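Short-chain type dehydrogenase/reductase (Mycobacterium ulcerans, PDB 3SVT) is probably an NAD-dependent oxidoreductase of the short-chain dehydrogenase/reductase family, its substrate and precise reaction undefined. Local coordinates at residues D71-D76 against T119-V124; G148-A153 against V166-V171; A153-H158 against S191-L196. All blocks are in the same frame, centred on the assembly; numbering follows the deposited sequence. Where two conformers were deposited one is given.

Contact 1: residues D71-D76 against T119-V124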
ATOM      1  N   ASP B  71       4.568   1.956 -33.808  1.00 32.86           N
ATOM      2  CA  ASP B  71       5.404   1.211 -32.887  1.00 32.79           C
ATOM      3  C   ASP B  71       5.736   2.165 -31.750  1.00 32.29           C
ATOM      4  O   ASP B  71       6.572   3.069 -31.894  1.00 31.64           O
ATOM      5  CB  ASP B  71       6.681   0.708 -33.560  1.00 34.51           C
ATOM      6  CG  ASP B  71       7.659   0.061 -32.571  1.00 34.00           C
ATOM      7  OD1 ASP B  71       7.523   0.219 -31.345  1.00 33.30           O
ATOM      8  OD2 ASP B  71       8.585  -0.611 -33.026  1.00 38.06           O
ATOM      9  N   ILE B  72       5.080   1.950 -30.612  1.00 31.85           N
ATOM     10  CA  ILE B  72       5.159   2.885 -29.491  1.00 31.25           C
ATOM     11  C   ILE B  72       6.528   2.915 -28.816  1.00 30.93           C
ATOM     12  O   ILE B  72       6.717   3.724 -27.928  1.00 30.56           O
ATOM     13  CB  ILE B  72       4.061   2.621 -28.371  1.00 31.39           C
ATOM     14  CG1 ILE B  72       4.275   1.274 -27.704  1.00 31.71           C
ATOM     15  CG2 ILE B  72       2.631   2.719 -28.915  1.00 31.34           C
ATOM     16  CD1 ILE B  72       3.683   1.233 -26.284  1.00 33.37           C
ATOM     17  N   THR B  73       7.467   2.047 -29.215  1.00 31.52           N
ATOM     18  CA  THR B  73       8.862   2.173 -28.767  1.00 31.49           C
ATOM     19  C   THR B  73       9.627   3.255 -29.540  1.00 32.18           C
ATOM     20  O   THR B  73      10.752   3.613 -29.183  1.00 31.28           O
ATOM     21  CB  THR B  73       9.642   0.823 -28.792  1.00 32.76           C
ATOM     22  OG1 THR B  73       9.855   0.374 -30.148  1.00 32.57           O
ATOM     23  CG2 THR B  73       8.891  -0.250 -27.990  1.00 31.72           C
ATOM     24  N   ASN B  74       9.003   3.803 -30.581  1.00 32.94           N
ATOM     25  CA  ASN B  74       9.560   4.943 -31.313  1.00 34.13           C
ATOM     26  C   ASN B  74       8.715   6.177 -31.000  1.00 32.87           C
ATOM     27  O   ASN B  74       7.550   6.235 -31.362  1.00 32.40           O
ATOM     28  CB  ASN B  74       9.554   4.670 -32.825  1.00 35.28           C
ATOM     29  CG  ASN B  74      10.414   3.475 -33.220  1.00 39.41           C
ATOM     30  OD1 ASN B  74      11.350   3.075 -32.498  1.00 41.67           O
ATOM     31  ND2 ASN B  74      10.111   2.899 -34.390  1.00 41.57           N
ATOM     32  N   GLU B  75       9.298   7.156 -30.320  1.00 32.53           N
ATOM     33  CA  GLU B  75       8.533   8.301 -29.828  1.00 31.80           C
ATOM     34  C   GLU B  75       7.958   9.170 -30.949  1.00 32.20           C
ATOM     35  O   GLU B  75       6.898   9.769 -30.805  1.00 30.91           O
ATOM     36  CB  GLU B  75       9.412   9.173 -28.918  1.00 31.92           C
ATOM     37  CG  GLU B  75       8.702  10.393 -28.321  1.00 31.36           C
ATOM     38  CD  GLU B  75       9.582  11.237 -27.406  1.00 30.62           C
ATOM     39  OE1 GLU B  75      10.807  10.961 -27.269  1.00 30.29           O
ATOM     40  OE2 GLU B  75       9.036  12.201 -26.837  1.00 27.85           O
ATOM     41  N   ASP B  76       8.685   9.268 -32.049  1.00 33.45           N
ATOM     42  CA  ASP B  76       8.237  10.077 -33.187  1.00 34.63           C
ATOM     43  C   ASP B  76       6.922   9.522 -33.723  1.00 32.63           C
ATOM     44  O   ASP B  76       6.013  10.282 -34.060  1.00 31.98           O
ATOM     45  CB  ASP B  76       9.301  10.119 -34.302  1.00 36.77           C
ATOM     46  CG  ASP B  76       9.743   8.726 -34.759  1.00 40.98           C
ATOM     47  OD1 ASP B  76       9.572   7.715 -34.012  1.00 44.80           O
ATOM     48  OD2 ASP B  76      10.294   8.640 -35.869  1.00 48.45           O
ATOM     49  N   THR B 119      10.918  -5.703 -22.987  1.00 27.44           N
ATOM     50  CA  THR B 119       9.781  -5.444 -22.080  1.00 26.79           C
ATOM     51  C   THR B 119       9.844  -4.085 -21.388  1.00 26.09           C
ATOM     52  O   THR B 119       8.829  -3.406 -21.288  1.00 25.88           O
ATOM     53  CB  THR B 119       9.647  -6.560 -21.056  1.00 26.57           C
ATOM     54  OG1 THR B 119       9.588  -7.785 -21.770  1.00 28.02           O
ATOM     55  CG2 THR B 119       8.358  -6.413 -20.230  1.00 26.84           C
ATOM     56  N   VAL B 120      11.024  -3.685 -20.908  1.00 25.67           N
ATOM     57  CA  VAL B 120      11.171  -2.380 -20.280  1.00 25.07           C
ATOM     58  C   VAL B 120      10.915  -1.241 -21.288  1.00 26.09           C
ATOM     59  O   VAL B 120      10.248  -0.246 -20.978  1.00 25.13           O
ATOM     60  CB  VAL B 120      12.582  -2.237 -19.629  1.00 25.78           C
ATOM     61  CG1 VAL B 120      12.834  -0.809 -19.223  1.00 24.33           C
ATOM     62  CG2 VAL B 120      12.731  -3.173 -18.452  1.00 22.66           C
ATOM     63  N   ASP B 121      11.450  -1.400 -22.504  1.00 26.44           N
ATOM     64  CA  ASP B 121      11.309  -0.384 -23.510  1.00 27.05           C
ATOM     65  C   ASP B 121       9.820  -0.232 -23.861  1.00 27.01           C
ATOM     66  O   ASP B 121       9.289   0.867 -23.903  1.00 25.66           O
ATOM     67  CB  ASP B 121      12.175  -0.734 -24.715  1.00 27.45           C
ATOM     68  CG  ASP B 121      12.345   0.433 -25.705  1.00 28.91           C
ATOM     69  OD1 ASP B 121      12.415   1.630 -25.315  1.00 27.03           O
ATOM     70  OD2 ASP B 121      12.433   0.114 -26.894  1.00 28.99           O
ATOM     71  N   LEU B 122       9.148  -1.348 -24.060  1.00 27.57           N
ATOM     72  CA  LEU B 122       7.743  -1.328 -24.442  1.00 28.57           C
ATOM     73  C   LEU B 122       6.832  -0.730 -23.379  1.00 28.20           C
ATOM     74  O   LEU B 122       6.030   0.191 -23.661  1.00 28.54           O
ATOM     75  CB  LEU B 122       7.284  -2.741 -24.765  1.00 29.11           C
ATOM     76  CG  LEU B 122       5.860  -2.885 -25.277  1.00 31.88           C
ATOM     77  CD1 LEU B 122       5.544  -1.850 -26.419  1.00 33.53           C
ATOM     78  CD2 LEU B 122       5.672  -4.332 -25.743  1.00 34.22           C
ATOM     79  N   ASN B 123       6.970  -1.231 -22.153  1.00 27.51           N
ATOM     80  CA  ASN B 123       6.083  -0.855 -21.070  1.00 27.77           C
ATOM     81  C   ASN B 123       6.440   0.491 -20.456  1.00 27.79           C
ATOM     82  O   ASN B 123       5.572   1.351 -20.311  1.00 28.86           O
ATOM     83  CB  ASN B 123       6.068  -1.945 -19.994  1.00 27.71           C
ATOM     84  CG  ASN B 123       5.379  -3.233 -20.448  1.00 27.49           C
ATOM     85  OD1 ASN B 123       4.855  -3.344 -21.560  1.00 30.99           O
ATOM     86  ND2 ASN B 123       5.393  -4.226 -19.577  1.00 32.38           N
ATOM     87  N   VAL B 124       7.711   0.678 -20.106  1.00 27.49           N
ATOM     88  CA  VAL B 124       8.139   1.886 -19.407  1.00 26.79           C
ATOM     89  C   VAL B 124       8.296   3.078 -20.364  1.00 26.14           C
ATOM     90  O   VAL B 124       7.690   4.121 -20.177  1.00 25.92           O
ATOM     91  CB  VAL B 124       9.450   1.648 -18.610  1.00 26.92           C
ATOM     92  CG1 VAL B 124       9.779   2.868 -17.756  1.00 26.24           C
ATOM     93  CG2 VAL B 124       9.321   0.399 -17.722  1.00 27.48           C
TER
HETATM   94  O   HOH W   1      12.258   3.771 -26.821  1.00 12.08           O

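Contact 2: residues G148-A153 against V166-V171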
ATOM      1  N   GLY B 148      -4.350   4.194 -17.905  1.00 22.58           N
ATOM      2  CA  GLY B 148      -3.323   3.219 -18.181  1.00 23.40           C
ATOM      3  C   GLY B 148      -3.747   1.829 -17.774  1.00 24.53           C
ATOM      4  O   GLY B 148      -4.249   1.613 -16.656  1.00 24.22           O
ATOM      5  N   ILE B 149      -3.536   0.868 -18.663  1.00 25.86           N
ATOM      6  CA  ILE B 149      -3.832  -0.531 -18.323  1.00 27.26           C
ATOM      7  C   ILE B 149      -2.586  -1.249 -17.807  1.00 27.50           C
ATOM      8  O   ILE B 149      -1.640  -1.494 -18.551  1.00 27.53           O
ATOM      9  CB  ILE B 149      -4.405  -1.323 -19.489  1.00 28.27           C
ATOM     10  CG1 ILE B 149      -5.604  -0.586 -20.103  1.00 28.99           C
ATOM     11  CG2 ILE B 149      -4.785  -2.747 -19.008  1.00 27.32           C
ATOM     12  CD1 ILE B 149      -6.789  -0.438 -19.183  1.00 30.51           C
ATOM     13  N   SER B 150      -2.614  -1.587 -16.525  1.00 26.80           N
ATOM     14  CA  SER B 150      -1.491  -2.216 -15.856  1.00 27.19           C
ATOM     15  C   SER B 150      -1.737  -3.732 -15.765  1.00 27.26           C
ATOM     16  O   SER B 150      -2.102  -4.338 -16.753  1.00 27.40           O
ATOM     17  CB  SER B 150      -1.295  -1.553 -14.498  1.00 27.10           C
ATOM     18  OG  SER B 150      -0.238  -2.129 -13.748  1.00 28.60           O
ATOM     19  N   SER B 151      -1.518  -4.338 -14.599  1.00 27.43           N
ATOM     20  CA  SER B 151      -1.769  -5.765 -14.384  1.00 26.83           C
ATOM     21  C   SER B 151      -1.734  -6.100 -12.905  1.00 27.45           C
ATOM     22  O   SER B 151      -1.053  -5.442 -12.116  1.00 26.82           O
ATOM     23  CB  SER B 151      -0.704  -6.627 -15.059  1.00 27.48           C
ATOM     24  OG  SER B 151      -0.901  -8.011 -14.767  1.00 25.55           O
ATOM     25  N   ILE B 152      -2.450  -7.158 -12.528  1.00 27.51           N
ATOM     26  CA  ILE B 152      -2.299  -7.713 -11.191  1.00 27.73           C
ATOM     27  C   ILE B 152      -0.840  -8.145 -10.897  1.00 27.78           C
ATOM     28  O   ILE B 152      -0.435  -8.242  -9.738  1.00 28.35           O
ATOM     29  CB  ILE B 152      -3.234  -8.905 -10.986  1.00 28.48           C
ATOM     30  CG1 ILE B 152      -3.210  -9.357  -9.514  1.00 29.72           C
ATOM     31  CG2 ILE B 152      -2.851 -10.031 -11.942  1.00 28.89           C
ATOM     32  CD1 ILE B 152      -4.455 -10.124  -9.098  1.00 31.13           C
ATOM     33  N   ALA B 153      -0.057  -8.420 -11.936  1.00 27.11           N
ATOM     34  CA  ALA B 153       1.360  -8.694 -11.771  1.00 27.15           C
ATOM     35  C   ALA B 153       2.086  -7.564 -11.032  1.00 26.09           C
ATOM     36  O   ALA B 153       3.077  -7.826 -10.359  1.00 27.09           O
ATOM     37  CB  ALA B 153       2.024  -9.004 -13.122  1.00 26.69           C
ATOM     38  N   VAL B 166       7.400  -5.915 -12.678  1.00 24.20           N
ATOM     39  CA  VAL B 166       8.380  -4.873 -12.416  1.00 23.90           C
ATOM     40  C   VAL B 166       8.016  -3.636 -13.242  1.00 24.17           C
ATOM     41  O   VAL B 166       7.893  -2.524 -12.706  1.00 23.94           O
ATOM     42  CB  VAL B 166       9.788  -5.363 -12.804  1.00 24.19           C
ATOM     43  CG1 VAL B 166      10.789  -4.231 -12.798  1.00 22.65           C
ATOM     44  CG2 VAL B 166      10.238  -6.548 -11.901  1.00 24.18           C
ATOM     45  N   THR B 167       7.821  -3.816 -14.544  1.00 24.29           N
ATOM     46  CA  THR B 167       7.548  -2.663 -15.417  1.00 24.73           C
ATOM     47  C   THR B 167       6.158  -2.134 -15.204  1.00 25.00           C
ATOM     48  O   THR B 167       5.952  -0.931 -15.261  1.00 25.60           O
ATOM     49  CB  THR B 167       7.729  -2.970 -16.927  1.00 25.40           C
ATOM     50  OG1 THR B 167       6.907  -4.082 -17.290  1.00 24.81           O
ATOM     51  CG2 THR B 167       9.222  -3.263 -17.277  1.00 26.37           C
ATOM     52  N   LYS B 168       5.189  -3.010 -14.973  1.00 25.50           N
ATOM     53  CA  LYS B 168       3.823  -2.538 -14.734  0.50 25.83           C
ATOM     54  C   LYS B 168       3.758  -1.730 -13.420  1.00 25.64           C
ATOM     55  O   LYS B 168       3.021  -0.760 -13.339  1.00 25.61           O
ATOM     56  CB  LYS B 168       2.812  -3.693 -14.783  0.50 26.03           C
ATOM     57  CG  LYS B 168       2.482  -4.162 -16.222  0.50 26.96           C
ATOM     58  CD  LYS B 168       2.063  -2.978 -17.133  0.50 27.39           C
ATOM     59  CE  LYS B 168       1.163  -3.420 -18.324  0.50 28.15           C
ATOM     60  NZ  LYS B 168       1.704  -4.583 -19.088  0.50 28.26           N
ATOM     61  N   SER B 169       4.544  -2.102 -12.412  1.00 25.97           N
ATOM     62  CA  SER B 169       4.700  -1.251 -11.205  1.00 26.55           C
ATOM     63  C   SER B 169       5.215   0.157 -11.541  1.00 25.51           C
ATOM     64  O   SER B 169       4.732   1.146 -10.972  1.00 23.79           O
ATOM     65  CB  SER B 169       5.640  -1.870 -10.182  1.00 26.83           C
ATOM     66  OG  SER B 169       5.060  -3.024  -9.609  1.00 32.88           O
ATOM     67  N   ALA B 170       6.174   0.241 -12.467  1.00 25.32           N
ATOM     68  CA  ALA B 170       6.686   1.542 -12.904  1.00 26.22           C
ATOM     69  C   ALA B 170       5.597   2.368 -13.524  1.00 26.39           C
ATOM     70  O   ALA B 170       5.513   3.586 -13.305  1.00 26.68           O
ATOM     71  CB  ALA B 170       7.856   1.418 -13.923  1.00 25.97           C
ATOM     72  N   VAL B 171       4.808   1.709 -14.355  1.00 27.29           N
ATOM     73  CA  VAL B 171       3.721   2.368 -15.070  1.00 27.31           C
ATOM     74  C   VAL B 171       2.671   2.873 -14.113  1.00 26.68           C
ATOM     75  O   VAL B 171       2.149   3.973 -14.295  1.00 25.79           O
ATOM     76  CB  VAL B 171       3.089   1.418 -16.086  1.00 28.05           C
ATOM     77  CG1 VAL B 171       1.747   1.922 -16.545  1.00 28.22           C
ATOM     78  CG2 VAL B 171       4.046   1.240 -17.254  1.00 28.89           C
TER

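Contact 3: residues A153-H158 against S191-L196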
ATOM      1  N   ALA B 153      -0.057  -8.420 -11.936  1.00 27.11           N
ATOM      2  CA  ALA B 153       1.360  -8.694 -11.771  1.00 27.15           C
ATOM      3  C   ALA B 153       2.086  -7.564 -11.032  1.00 26.09           C
ATOM      4  O   ALA B 153       3.077  -7.826 -10.359  1.00 27.09           O
ATOM      5  CB  ALA B 153       2.024  -9.004 -13.122  1.00 26.69           C
ATOM      6  N   ALA B 154       1.575  -6.330 -11.124  1.00 25.67           N
ATOM      7  CA  ALA B 154       2.092  -5.202 -10.350  1.00 25.26           C
ATOM      8  C   ALA B 154       1.645  -5.198  -8.889  1.00 25.55           C
ATOM      9  O   ALA B 154       2.365  -4.686  -8.046  1.00 26.78           O
ATOM     10  CB  ALA B 154       1.697  -3.807 -11.029  1.00 24.97           C
ATOM     11  N   SER B 155       0.460  -5.723  -8.575  1.00 24.72           N
ATOM     12  CA  SER B 155      -0.049  -5.642  -7.189  1.00 24.94           C
ATOM     13  C   SER B 155       0.344  -6.868  -6.374  1.00 25.13           C
ATOM     14  O   SER B 155       0.471  -6.777  -5.165  1.00 24.77           O
ATOM     15  CB  SER B 155      -1.572  -5.477  -7.144  1.00 24.56           C
ATOM     16  OG  SER B 155      -2.230  -6.537  -7.812  1.00 25.61           O
ATOM     17  N   ASN B 156       0.534  -7.997  -7.047  1.00 24.73           N
ATOM     18  CA  ASN B 156       0.886  -9.252  -6.390  1.00 25.65           C
ATOM     19  C   ASN B 156       2.037  -9.907  -7.161  1.00 25.95           C
ATOM     20  O   ASN B 156       1.918 -10.131  -8.368  1.00 27.06           O
ATOM     21  CB  ASN B 156      -0.350 -10.186  -6.323  1.00 25.25           C
ATOM     22  CG  ASN B 156      -1.541  -9.552  -5.570  1.00 27.02           C
ATOM     23  OD1 ASN B 156      -2.143  -8.568  -6.041  1.00 23.71           O
ATOM     24  ND2 ASN B 156      -1.865 -10.101  -4.393  1.00 23.90           N
ATOM     25  N   THR B 157       3.160 -10.168  -6.492  1.00 26.24           N
ATOM     26  CA  THR B 157       4.302 -10.856  -7.134  1.00 26.45           C
ATOM     27  C   THR B 157       3.888 -12.158  -7.863  1.00 26.75           C
ATOM     28  O   THR B 157       3.201 -13.030  -7.289  1.00 26.67           O
ATOM     29  CB  THR B 157       5.406 -11.222  -6.114  1.00 26.92           C
ATOM     30  OG1 THR B 157       4.831 -11.957  -5.015  1.00 25.36           O
ATOM     31  CG2 THR B 157       6.138  -9.923  -5.607  1.00 26.85           C
ATOM     32  N   HIS B 158       4.295 -12.240  -9.135  1.00 26.24           N
ATOM     33  CA  HIS B 158       4.087 -13.392  -9.977  1.00 26.77           C
ATOM     34  C   HIS B 158       5.473 -14.027 -10.144  1.00 26.91           C
ATOM     35  O   HIS B 158       6.268 -13.577 -10.980  1.00 26.18           O
ATOM     36  CB  HIS B 158       3.536 -12.988 -11.362  1.00 26.73           C
ATOM     37  CG  HIS B 158       2.087 -12.602 -11.369  1.00 26.92           C
ATOM     38  ND1 HIS B 158       1.494 -11.904 -10.336  1.00 26.86           N
ATOM     39  CD2 HIS B 158       1.117 -12.801 -12.298  1.00 26.96           C
ATOM     40  CE1 HIS B 158       0.218 -11.700 -10.627  1.00 27.79           C
ATOM     41  NE2 HIS B 158      -0.036 -12.232 -11.811  1.00 24.21           N
ATOM     42  N   SER B 191      -4.798   4.256 -13.228  1.00 22.23           N
ATOM     43  CA  SER B 191      -4.386   2.931 -13.707  1.00 22.06           C
ATOM     44  C   SER B 191      -5.459   1.880 -13.378  1.00 21.57           C
ATOM     45  O   SER B 191      -6.066   1.901 -12.308  1.00 21.67           O
ATOM     46  CB  SER B 191      -3.053   2.508 -13.100  1.00 22.53           C
ATOM     47  OG  SER B 191      -2.779   1.154 -13.434  1.00 24.56           O
ATOM     48  N   ILE B 192      -5.677   0.965 -14.319  1.00 21.61           N
ATOM     49  CA  ILE B 192      -6.423  -0.245 -14.094  1.00 21.00           C
ATOM     50  C   ILE B 192      -5.478  -1.461 -14.104  1.00 22.75           C
ATOM     51  O   ILE B 192      -4.724  -1.631 -15.064  1.00 22.88           O
ATOM     52  CB  ILE B 192      -7.511  -0.454 -15.177  1.00 21.37           C
ATOM     53  CG1 ILE B 192      -8.466   0.756 -15.230  1.00 21.56           C
ATOM     54  CG2 ILE B 192      -8.278  -1.741 -14.930  1.00 20.40           C
ATOM     55  CD1 ILE B 192      -9.344   0.765 -16.433  1.00 20.65           C
ATOM     56  N   ARG B 193      -5.566  -2.321 -13.082  1.00 21.73           N
ATOM     57  CA  ARG B 193      -4.823  -3.591 -13.054  1.00 23.98           C
ATOM     58  C   ARG B 193      -5.772  -4.782 -13.215  1.00 24.13           C
ATOM     59  O   ARG B 193      -6.353  -5.219 -12.222  1.00 24.85           O
ATOM     60  CB  ARG B 193      -4.131  -3.754 -11.701  1.00 23.55           C
ATOM     61  CG  ARG B 193      -2.945  -2.804 -11.433  1.00 25.34           C
ATOM     62  CD  ARG B 193      -2.592  -2.999  -9.956  1.00 27.70           C
ATOM     63  NE  ARG B 193      -1.392  -2.352  -9.489  1.00 32.26           N
ATOM     64  CZ  ARG B 193      -1.176  -2.013  -8.208  1.00 34.25           C
ATOM     65  NH1 ARG B 193      -2.098  -2.187  -7.258  1.00 36.32           N
ATOM     66  NH2 ARG B 193      -0.044  -1.453  -7.892  1.00 36.20           N
ATOM     67  N   PRO B 194      -5.952  -5.289 -14.441  1.00 23.69           N
ATOM     68  CA  PRO B 194      -6.780  -6.461 -14.641  1.00 23.67           C
ATOM     69  C   PRO B 194      -6.148  -7.729 -14.090  1.00 24.25           C
ATOM     70  O   PRO B 194      -4.922  -7.850 -14.065  1.00 24.43           O
ATOM     71  CB  PRO B 194      -6.896  -6.577 -16.167  1.00 24.29           C
ATOM     72  CG  PRO B 194      -6.186  -5.440 -16.749  1.00 24.36           C
ATOM     73  CD  PRO B 194      -5.443  -4.726 -15.702  1.00 24.39           C
ATOM     74  N   GLY B 195      -6.977  -8.671 -13.662  1.00 23.88           N
ATOM     75  CA  GLY B 195      -6.498  -9.985 -13.254  1.00 24.74           C
ATOM     76  C   GLY B 195      -6.482 -10.902 -14.478  1.00 25.67           C
ATOM     77  O   GLY B 195      -6.045 -10.518 -15.557  1.00 25.41           O
ATOM     78  N   LEU B 196      -7.004 -12.102 -14.324  1.00 26.65           N
ATOM     79  CA  LEU B 196      -7.067 -13.034 -15.424  1.00 27.76           C
ATOM     80  C   LEU B 196      -8.254 -12.657 -16.273  1.00 27.68           C
ATOM     81  O   LEU B 196      -9.380 -12.791 -15.830  1.00 27.76           O
ATOM     82  CB  LEU B 196      -7.185 -14.475 -14.924  1.00 27.53           C
ATOM     83  CG  LEU B 196      -7.059 -15.540 -16.006  1.00 29.01           C
ATOM     84  CD1 LEU B 196      -5.701 -15.441 -16.726  1.00 27.34           C
ATOM     85  CD2 LEU B 196      -7.274 -16.951 -15.391  1.00 27.24           C
TER

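Contact 1: residues D71-D76 against T119-V124
Ile72 and Leu122 supply the apolar part of this contact. The CD1 methyl of Ile72 rests 3.6 Å from CD1 of Leu122, and the two side chains cross at about a right angle. A chi1 of 65° puts CG1 of Ile72 between its backbone N and carbonyl carbon, which brings the longer branch round to the leucine. Thr73 adds its CG2 methyl, 3.9 Å from CA of Leu122, so the helix is touched at its backbone as well as at a branch end. CB of Thr73 also packs on Asp121, 3.4 Å from OD2, a van der Waals approach.

The segments lie in a Rossmann-type sheet protein: 71-76 spans the loop after strand 64-69 and the start of helix 75-89, and 119-124 is a stretch of helix 113-140. In classical short-chain dehydrogenases the loop after this strand borders the adenine end of the cofactor cleft, and Asp71 probably sits there.

Polar contact runs through a water that donates to Asp121 OD1 at 2.6 Å and to Thr73 O at 2.8 Å, bridging helix and loop; OD1 is further bonded to Asn125 ND2.

Thr73 is set in place from within its own loop. OD1 of Asp71 takes two bonds from it, from OG1 at 2.6 Å on the syn side and from N at 2.8 Å on the anti side, both from one face of the carboxylate plane. The second bond closes an Asx turn, nested in a type I beta turn from Asp71 to Asn74. Just beyond, Glu75 forms a salt bridge with Lys132 and a hydrogen bond with His133 of its own chain, and its OE1 bonds Ser113 of the second subunit.

Contact 2: residues G148-A153 against V166-V171
Lys168 lies over the backbone of Ser150, with the CA atoms of the two residues 5.4 Å apart. Strand 144-149 ends here beside helix 163-182, in the catalytic region of the short-chain dehydrogenase fold: Tyr164 and Lys168 have the spacing of the YxxxK motif, and Ser151 stands where the family usually carries its catalytic serine, so all three probably serve the reaction.

The innermost contacts follow the lysine outward. CB meets Ser150 OG at 3.6 Å, and CG comes within 4.2 Å of Ser151 CB. Further on, CD passes 3.9 Å from Ser150 CA. The chain bends at chi2 (-52°) and again at chi4, so it folds along the serine instead of standing straight off the helix, and CE comes 3.4 Å from the carbonyl oxygen of Ile149. Lys168 was modelled in two conformers, so the approach of CE holds for the one described.

One shell out, partners fix the serines and the helix. Ser150 OG, although near the carbonyl oxygen of Lys168, is hydrogen-bonded to Asp172 OD2, one helical turn beyond the lysine. Backbone bonds to Ile192 tie Gly148 and Ser150 into the neighbouring strand. On its far flank the helix packs Val166 and Ala170 against Ala170 and Val166 of the second subunit.

Ser151 caps the short, weakly bonded helix that follows it. With OG anti to the backbone N (chi1 176°), the hydroxyl reaches forward to act as N-cap, accepting from Ala153 N at 3.0 Å in a bond bent little from straight, 163° at the hydrogen.

Contact 3: residues A153-H158 against S191-L196
Ala154 and Ser155 lie side by side against the flat end of Arg193. The methyl of Ala154 points at the strand and stops 3.7 Å from Arg193 NE, while its carbonyl oxygen lies loosely over a face of the guanidinium. Ser155 covers the same face more closely. Its CB stands 3.2 Å above the plane, displaced toward the rim, and is 3.3 Å from Arg193 NH1. This contact is made by carbon: the hydroxyl is turned aside by a chi1 of 58° and reaches Asn156 OD1 at 2.7 Å, lying in the plane of that carbonyl. The same OG is bonded to Ile152 O and Asn251 ND2, so this one hydroxyl has three partners.

Asn156 leads the chain out of the short helix. Its ND2 bonds Met257 O, and its carbonyl oxygen accepts from His158 ND1 at 2.7 Å, in a bent bond of 138° with the donor tilted from the carbonyl plane. Thr157 is buried at a subunit interface, its OG1 bonded to Asp180 of the second subunit. His158 folds back so that one ring face lies over CA of Ala153, 3.4 Å from the plane, while Phe161 meets the ring edge-to-face.

Arg193 runs extended from CG to NE, which carries the guanidinium away from its strand to the salt bridge between NE and Asp172 OD2. The Pro194-Gly195 pair after it matches the PG motif of classical short-chain dehydrogenases, probably near the nicotinamide. Strand 187-198 lies between strands 144-149 and 249-252 of the parallel sheet; Arg193 also touches Val249 and Asn251, and Ala154 is covered by Lys168, Ser169 and Asp172 of helix 163-182.

Contact 2 holds the probable catalytic serine and lysine; contact 1 touches it through the helices, and contact 3 adjoins it at the strand ends. Contacts 1 and 2 have centres 14 Å apart and meet where helices 113-140 and 163-182 touch: Asn123 ND2 lies 2.7 Å from Thr167 OG1, probably a hydrogen bond. Asn123 probably corresponds to the asparagine that joins Ser, Tyr and Lys in many relatives. Contacts 2 and 3, 7 Å apart at their centres, share Ala153, and Ser151 O packs 3.3 Å from Arg193 CG. Asp172 links them too, bonding both Ser150 and Arg193. Contacts 1 and 3 do not touch; their nearest atoms are about 9 Å apart.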